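Local coordinates for protein trypanothione-dependent glyoxalase I (Leishmania major, PDB 2C21) that is a nickel-containing metalloprotein of the glyoxalase/bleomycin resistance/dioxygenase superfamily, built from repeated beta-alpha-beta-beta-beta units and assembled as a two-chain protein, at residues A[17-20]-A[21-25]; A[86-89]-A[90-94]. All coordinates share one frame; numbering follows the deposited sequence. Where two conformers were deposited one is given.

Contact 1 of 2, residues A[17-20]-A[21-25]; sequences GDLD and RSIKF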
ATOM      1  N   GLY A  17      11.766   3.467  12.135  1.00 36.17           N
ATOM      2  CA  GLY A  17      12.589   3.776  13.305  1.00 36.56           C
ATOM      3  C   GLY A  17      13.227   5.156  13.345  1.00 36.87           C
ATOM      4  O   GLY A  17      13.562   5.644  14.416  1.00 37.01           O
ATOM      5  N   ASP A  18      13.395   5.780  12.184  1.00 37.80           N
ATOM      6  CA  ASP A  18      14.195   7.007  12.042  1.00 38.60           C
ATOM      7  C   ASP A  18      13.677   7.734  10.795  1.00 39.03           C
ATOM      8  O   ASP A  18      13.891   7.298   9.676  1.00 38.46           O
ATOM      9  CB  ASP A  18      15.685   6.595  11.955  1.00 38.52           C
ATOM     10  CG  ASP A  18      16.658   7.745  11.685  1.00 39.34           C
ATOM     11  OD1 ASP A  18      16.315   8.821  11.173  1.00 38.95           O
ATOM     12  OD2 ASP A  18      17.845   7.506  11.950  1.00 42.65           O
ATOM     13  N   LEU A  19      12.955   8.828  11.009  1.00 39.57           N
ATOM     14  CA  LEU A  19      12.401   9.608   9.902  1.00 39.97           C
ATOM     15  C   LEU A  19      13.464  10.095   8.923  1.00 39.49           C
ATOM     16  O   LEU A  19      13.312   9.954   7.725  1.00 39.03           O
ATOM     17  CB  LEU A  19      11.619  10.812  10.429  1.00 40.29           C
ATOM     18  CG  LEU A  19      10.078  10.902  10.300  1.00 41.63           C
ATOM     19  CD1 LEU A  19       9.363   9.630   9.938  1.00 41.36           C
ATOM     20  CD2 LEU A  19       9.509  11.526  11.546  1.00 42.93           C
ATOM     21  N   ASP A  20      14.524  10.691   9.442  1.00 39.81           N
ATOM     22  CA  ASP A  20      15.584  11.237   8.586  1.00 39.70           C
ATOM     23  C   ASP A  20      16.095  10.190   7.591  1.00 39.50           C
ATOM     24  O   ASP A  20      16.160  10.449   6.398  1.00 39.87           O
ATOM     25  CB  ASP A  20      16.744  11.766   9.429  1.00 39.63           C
ATOM     26  CG  ASP A  20      16.402  13.046  10.158  0.50 39.78           C
ATOM     27  OD1 ASP A  20      15.338  13.639   9.877  0.50 39.17           O
ATOM     28  OD2 ASP A  20      17.209  13.455  11.018  0.50 40.19           O
ATOM     29  N   ARG A  21      16.440   9.000   8.064  1.00 39.52           N
ATOM     30  CA  ARG A  21      16.975   7.995   7.143  1.00 39.60           C
ATOM     31  C   ARG A  21      15.913   7.444   6.177  1.00 38.87           C
ATOM     32  O   ARG A  21      16.225   7.132   5.041  1.00 38.47           O
ATOM     33  CB  ARG A  21      17.706   6.871   7.878  1.00 39.90           C
ATOM     34  CG  ARG A  21      16.829   5.858   8.466  1.00 41.10           C
ATOM     35  CD  ARG A  21      17.615   4.709   9.051  1.00 41.81           C
ATOM     36  NE  ARG A  21      16.665   3.842   9.738  1.00 41.89           N
ATOM     37  CZ  ARG A  21      17.000   2.804  10.491  1.00 41.54           C
ATOM     38  NH1 ARG A  21      18.270   2.435  10.633  1.00 40.54           N
ATOM     39  NH2 ARG A  21      16.038   2.097  11.057  1.00 41.33           N
ATOM     40  N   SER A  22      14.659   7.343   6.613  1.00 38.71           N
ATOM     41  CA  SER A  22      13.613   6.836   5.722  1.00 38.36           C
ATOM     42  C   SER A  22      13.313   7.853   4.631  1.00 38.60           C
ATOM     43  O   SER A  22      13.186   7.505   3.455  1.00 38.48           O
ATOM     44  CB  SER A  22      12.337   6.496   6.497  0.67 38.18           C
ATOM     45  OG  SER A  22      12.574   5.422   7.386  0.67 36.99           O
ATOM     46  N   ILE A  23      13.186   9.113   5.036  1.00 39.12           N
ATOM     47  CA  ILE A  23      12.938  10.192   4.100  1.00 39.99           C
ATOM     48  C   ILE A  23      14.066  10.276   3.071  1.00 39.86           C
ATOM     49  O   ILE A  23      13.792  10.461   1.890  1.00 40.25           O
ATOM     50  CB  ILE A  23      12.769  11.552   4.830  1.00 40.13           C
ATOM     51  CG1 ILE A  23      11.428  11.580   5.570  1.00 41.03           C
ATOM     52  CG2 ILE A  23      12.843  12.714   3.849  1.00 40.39           C
ATOM     53  CD1 ILE A  23      11.304  12.735   6.549  1.00 41.49           C
ATOM     54  N   LYS A  24      15.316  10.120   3.511  1.00 39.98           N
ATOM     55  CA  LYS A  24      16.465  10.139   2.595  1.00 39.90           C
ATOM     56  C   LYS A  24      16.359   9.048   1.534  1.00 39.73           C
ATOM     57  O   LYS A  24      16.577   9.288   0.336  1.00 39.75           O
ATOM     58  CB  LYS A  24      17.777   9.974   3.370  1.00 40.24           C
ATOM     59  CG  LYS A  24      19.024  10.337   2.557  1.00 41.80           C
ATOM     60  CD  LYS A  24      20.275  10.342   3.419  1.00 43.73           C
ATOM     61  CE  LYS A  24      21.491  10.758   2.616  1.00 45.66           C
ATOM     62  NZ  LYS A  24      21.813   9.723   1.598  1.00 47.66           N
ATOM     63  N   PHE A  25      16.033   7.843   1.986  1.00 39.30           N
ATOM     64  CA  PHE A  25      15.830   6.718   1.094  1.00 38.61           C
ATOM     65  C   PHE A  25      14.704   6.968   0.065  1.00 38.34           C
ATOM     66  O   PHE A  25      14.927   6.863  -1.135  1.00 38.46           O
ATOM     67  CB  PHE A  25      15.521   5.463   1.912  1.00 38.59           C
ATOM     68  CG  PHE A  25      15.285   4.251   1.070  1.00 37.60           C
ATOM     69  CD1 PHE A  25      16.356   3.507   0.589  1.00 36.42           C
ATOM     70  CD2 PHE A  25      13.996   3.871   0.735  1.00 37.31           C
ATOM     71  CE1 PHE A  25      16.147   2.401  -0.196  1.00 35.28           C
ATOM     72  CE2 PHE A  25      13.770   2.768  -0.058  1.00 37.69           C
ATOM     73  CZ  PHE A  25      14.844   2.027  -0.533  1.00 35.46           C
TER
HETATM   74  O   HOH W   1      14.055   4.622   9.620  1.00 38.89           O

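Contact 2 of 2, residues A[86-89]-A[90-94]; sequences EDVK and ELVAD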
ATOM      1  N   GLU A  86      10.937   3.057 -15.279  1.00 37.70           N
ATOM      2  CA  GLU A  86      11.300   2.940 -16.694  1.00 37.92           C
ATOM      3  C   GLU A  86      12.467   1.982 -16.930  1.00 38.51           C
ATOM      4  O   GLU A  86      12.586   1.384 -18.021  1.00 38.05           O
ATOM      5  CB  GLU A  86      11.676   4.312 -17.272  1.00 38.17           C
ATOM      6  CG  GLU A  86      10.514   5.299 -17.348  1.00 38.49           C
ATOM      7  CD  GLU A  86      10.846   6.559 -18.126  0.50 37.70           C
ATOM      8  OE1 GLU A  86      11.797   6.536 -18.938  0.50 38.73           O
ATOM      9  OE2 GLU A  86      10.145   7.576 -17.929  0.50 36.54           O
ATOM     10  N   ASP A  87      13.354   1.892 -15.931  1.00 38.75           N
ATOM     11  CA  ASP A  87      14.590   1.115 -16.053  1.00 39.00           C
ATOM     12  C   ASP A  87      14.935   0.546 -14.668  1.00 38.56           C
ATOM     13  O   ASP A  87      15.446   1.269 -13.737  1.00 38.85           O
ATOM     14  CB  ASP A  87      15.732   1.971 -16.609  1.00 38.96           C
ATOM     15  CG  ASP A  87      16.905   1.133 -17.100  1.00 40.63           C
ATOM     16  OD1 ASP A  87      17.078   0.000 -16.583  1.00 42.62           O
ATOM     17  OD2 ASP A  87      17.651   1.608 -17.983  1.00 39.75           O
ATOM     18  N   VAL A  88      14.634  -0.754 -14.525  1.00 37.96           N
ATOM     19  CA  VAL A  88      14.891  -1.437 -13.269  1.00 37.93           C
ATOM     20  C   VAL A  88      16.379  -1.633 -13.050  1.00 37.98           C
ATOM     21  O   VAL A  88      16.887  -1.382 -11.955  1.00 37.36           O
ATOM     22  CB  VAL A  88      14.173  -2.809 -13.207  1.00 37.99           C
ATOM     23  CG1 VAL A  88      14.452  -3.517 -11.870  1.00 37.81           C
ATOM     24  CG2 VAL A  88      12.686  -2.630 -13.419  1.00 37.94           C
ATOM     25  N   LYS A  89      17.082  -2.050 -14.104  1.00 38.58           N
ATOM     26  CA  LYS A  89      18.490  -2.363 -13.981  1.00 38.99           C
ATOM     27  C   LYS A  89      19.235  -1.096 -13.555  1.00 39.04           C
ATOM     28  O   LYS A  89      20.055  -1.136 -12.610  1.00 39.98           O
ATOM     29  CB  LYS A  89      19.046  -2.895 -15.314  0.50 39.01           C
ATOM     30  CG  LYS A  89      20.549  -3.194 -15.336  0.50 39.98           C
ATOM     31  CD  LYS A  89      21.083  -3.263 -16.773  0.50 39.88           C
ATOM     32  CE  LYS A  89      22.586  -3.490 -16.823  0.50 41.10           C
ATOM     33  NZ  LYS A  89      22.961  -4.927 -16.686  0.50 41.73           N
ATOM     34  N   GLU A  90      18.923   0.027 -14.206  1.00 38.87           N
ATOM     35  CA  GLU A  90      19.637   1.281 -13.960  1.00 38.96           C
ATOM     36  C   GLU A  90      19.419   1.728 -12.519  1.00 38.39           C
ATOM     37  O   GLU A  90      20.346   2.209 -11.844  1.00 37.04           O
ATOM     38  CB  GLU A  90      19.190   2.365 -14.955  1.00 39.41           C
ATOM     39  CG  GLU A  90      19.901   3.719 -14.841  1.00 39.60           C
ATOM     40  CD  GLU A  90      21.361   3.681 -15.245  0.50 40.79           C
ATOM     41  OE1 GLU A  90      21.720   2.942 -16.190  0.50 41.25           O
ATOM     42  OE2 GLU A  90      22.154   4.418 -14.622  0.50 41.79           O
ATOM     43  N   LEU A  91      18.192   1.538 -12.042  1.00 38.58           N
ATOM     44  CA  LEU A  91      17.854   1.922 -10.704  1.00 38.45           C
ATOM     45  C   LEU A  91      18.645   1.064  -9.698  1.00 39.04           C
ATOM     46  O   LEU A  91      19.255   1.597  -8.767  1.00 40.59           O
ATOM     47  CB  LEU A  91      16.336   1.819 -10.509  1.00 38.47           C
ATOM     48  CG  LEU A  91      15.730   2.344  -9.204  1.00 37.65           C
ATOM     49  CD1 LEU A  91      16.235   3.737  -8.866  1.00 37.41           C
ATOM     50  CD2 LEU A  91      14.224   2.321  -9.326  1.00 37.37           C
ATOM     51  N   VAL A  92      18.563  -0.278  -9.916  1.00 39.05           N
ATOM     52  CA  VAL A  92      19.168  -1.245  -8.995  1.00 39.09           C
ATOM     53  C   VAL A  92      20.653  -0.981  -8.856  1.00 39.56           C
ATOM     54  O   VAL A  92      21.192  -1.038  -7.740  1.00 39.45           O
ATOM     55  CB  VAL A  92      18.928  -2.722  -9.440  1.00 39.03           C
ATOM     56  CG1 VAL A  92      19.793  -3.694  -8.627  1.00 38.64           C
ATOM     57  CG2 VAL A  92      17.444  -3.095  -9.290  1.00 39.53           C
ATOM     58  N   ALA A  93      21.303  -0.697  -9.992  1.00 39.73           N
ATOM     59  CA  ALA A  93      22.687  -0.282  -9.987  1.00 40.11           C
ATOM     60  C   ALA A  93      22.838   0.920  -9.036  1.00 40.28           C
ATOM     61  O   ALA A  93      23.630   0.903  -8.045  1.00 41.45           O
ATOM     62  CB  ALA A  93      23.166   0.051 -11.427  1.00 39.89           C
ATOM     63  N   ASP A  94      22.075   2.015  -9.398  1.00 40.31           N
ATOM     64  CA  ASP A  94      22.157   3.210  -8.559  1.00 40.96           C
ATOM     65  C   ASP A  94      21.989   2.898  -7.070  1.00 41.22           C
ATOM     66  O   ASP A  94      22.713   3.435  -6.232  1.00 41.26           O
ATOM     67  CB  ASP A  94      21.098   4.236  -8.957  1.00 41.32           C
ATOM     68  CG  ASP A  94      21.358   5.597  -8.335  1.00 41.82           C
ATOM     69  OD1 ASP A  94      22.473   6.123  -8.525  1.00 40.42           O
ATOM     70  OD2 ASP A  94      20.458   6.131  -7.653  1.00 41.95           O
TER

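Contact 1 of 2, residues A[17-20]-A[21-25]
Asp18 O, just before helix 19-29, is gripped by two donors: Ser22 N at 3.2 Å, lying in the carbonyl plane, and a water that donates to it at 2.7 Å. The same water accepts from Arg21 NE at 2.7 Å, at the edge of the guanidinium group and in its plane, and is hydrogen-bonded to Ser22 OG in one of that residue's two conformers, where it links a backbone carbonyl, an arginine and a serine. Asp18 is the N-cap. With CG anti to its own N (chi1 175°), its carboxylate turns forward over the first helical turn, and OD1 takes Arg21 N at 3.1 Å in a fairly straight bond, the N-H arriving from above the carboxylate plane. Arg21 folds back against this cap: CG sits between its own N and carbonyl carbon (chi1 80°), and the extended chain then runs past Asp18, NE coming to 3.7 Å from Asp18 CB. No N-H points at Asp18 OD2, well out of the guanidinium plane, so the two charges are merely neighbours; the salt bridge of Arg21 runs from NH2 to Asp118. Further along, Ile23 N meets Leu19 O at 2.8 Å, and the ethyl arm of Ile23 passes close to that oxygen, its CD1 4.3 Å from Leu19 CB. Leu19 itself rests on Thr46, Val48 and Tyr65 of the sheet. A side-chain cap for one early N-H, with a shared water beside it, thus starts the helix, while Arg21 and Asp118 fasten its beginning to the loop after strand 111-115.

Contact 2 of 2, residues A[86-89]-A[90-94]
Asp87, the N-cap of helix 88-97, meets Glu90 along the whole of its side chain. Its CB lies 3.9 Å from Glu90 CB, and its CG, placed anti to the backbone N (chi1 -165°), comes to 3.4 Å from the same methylene. At the tip OD1 accepts from Glu90 N at 3.0 Å; the bond is nearly straight at the hydrogen (165°), but the donor stands above the carboxylate plane. OD2, the other branch, lies against Glu90 CB at 3.5 Å. Glu90 bends at chi2 (68°), and its carboxylate is turned steeply against that of Asp87, leaving the two acid groups as neighbours without contact between their oxygens. Behind the cap, Asp87 O receives Leu91 N at 3.2 Å in a less direct bond, the donor standing above the carbonyl plane. The next bond along is more direct, Val92 N reaching Val88 O at 2.9 Å. On that side of the helix Val88 and Val92 lie side by side, CG1 of the first 4.0 Å from CG2 of the second, and both press on Ala112 of strand 111-115. Leu91, also buried, packs on Leu124 and touches Arg7 of the second subunit. The start of the helix is therefore two-sided: valines and leucine bed it on the sheet, and Asp87 and Glu90 stand on the exposed side of its first turn. Two carboxylates so close would probably disfavour each other's negative charge, a cost that the capping bond from Glu90 N and the positive end of the helix may partly offset.

Contacts 1 and 2 occupy similar places: residues 17-25 open the helix that follows strand 8-15, while residues 86-94 open the one that follows strand 78-85, each helix lying on its own four-stranded mixed sheet. Their centres are 21 Å apart and they do not touch. Both are partly buried, with an aspartate N-cap and an apolar face on the sheet. What surrounds the cap differs: contact 1 has an arginine, a bridging water and a serine with two conformers, and is tied to the loop holding Asp118, whereas contact 2 sets a second acid beside an exposed cap and has the other subunit alongside.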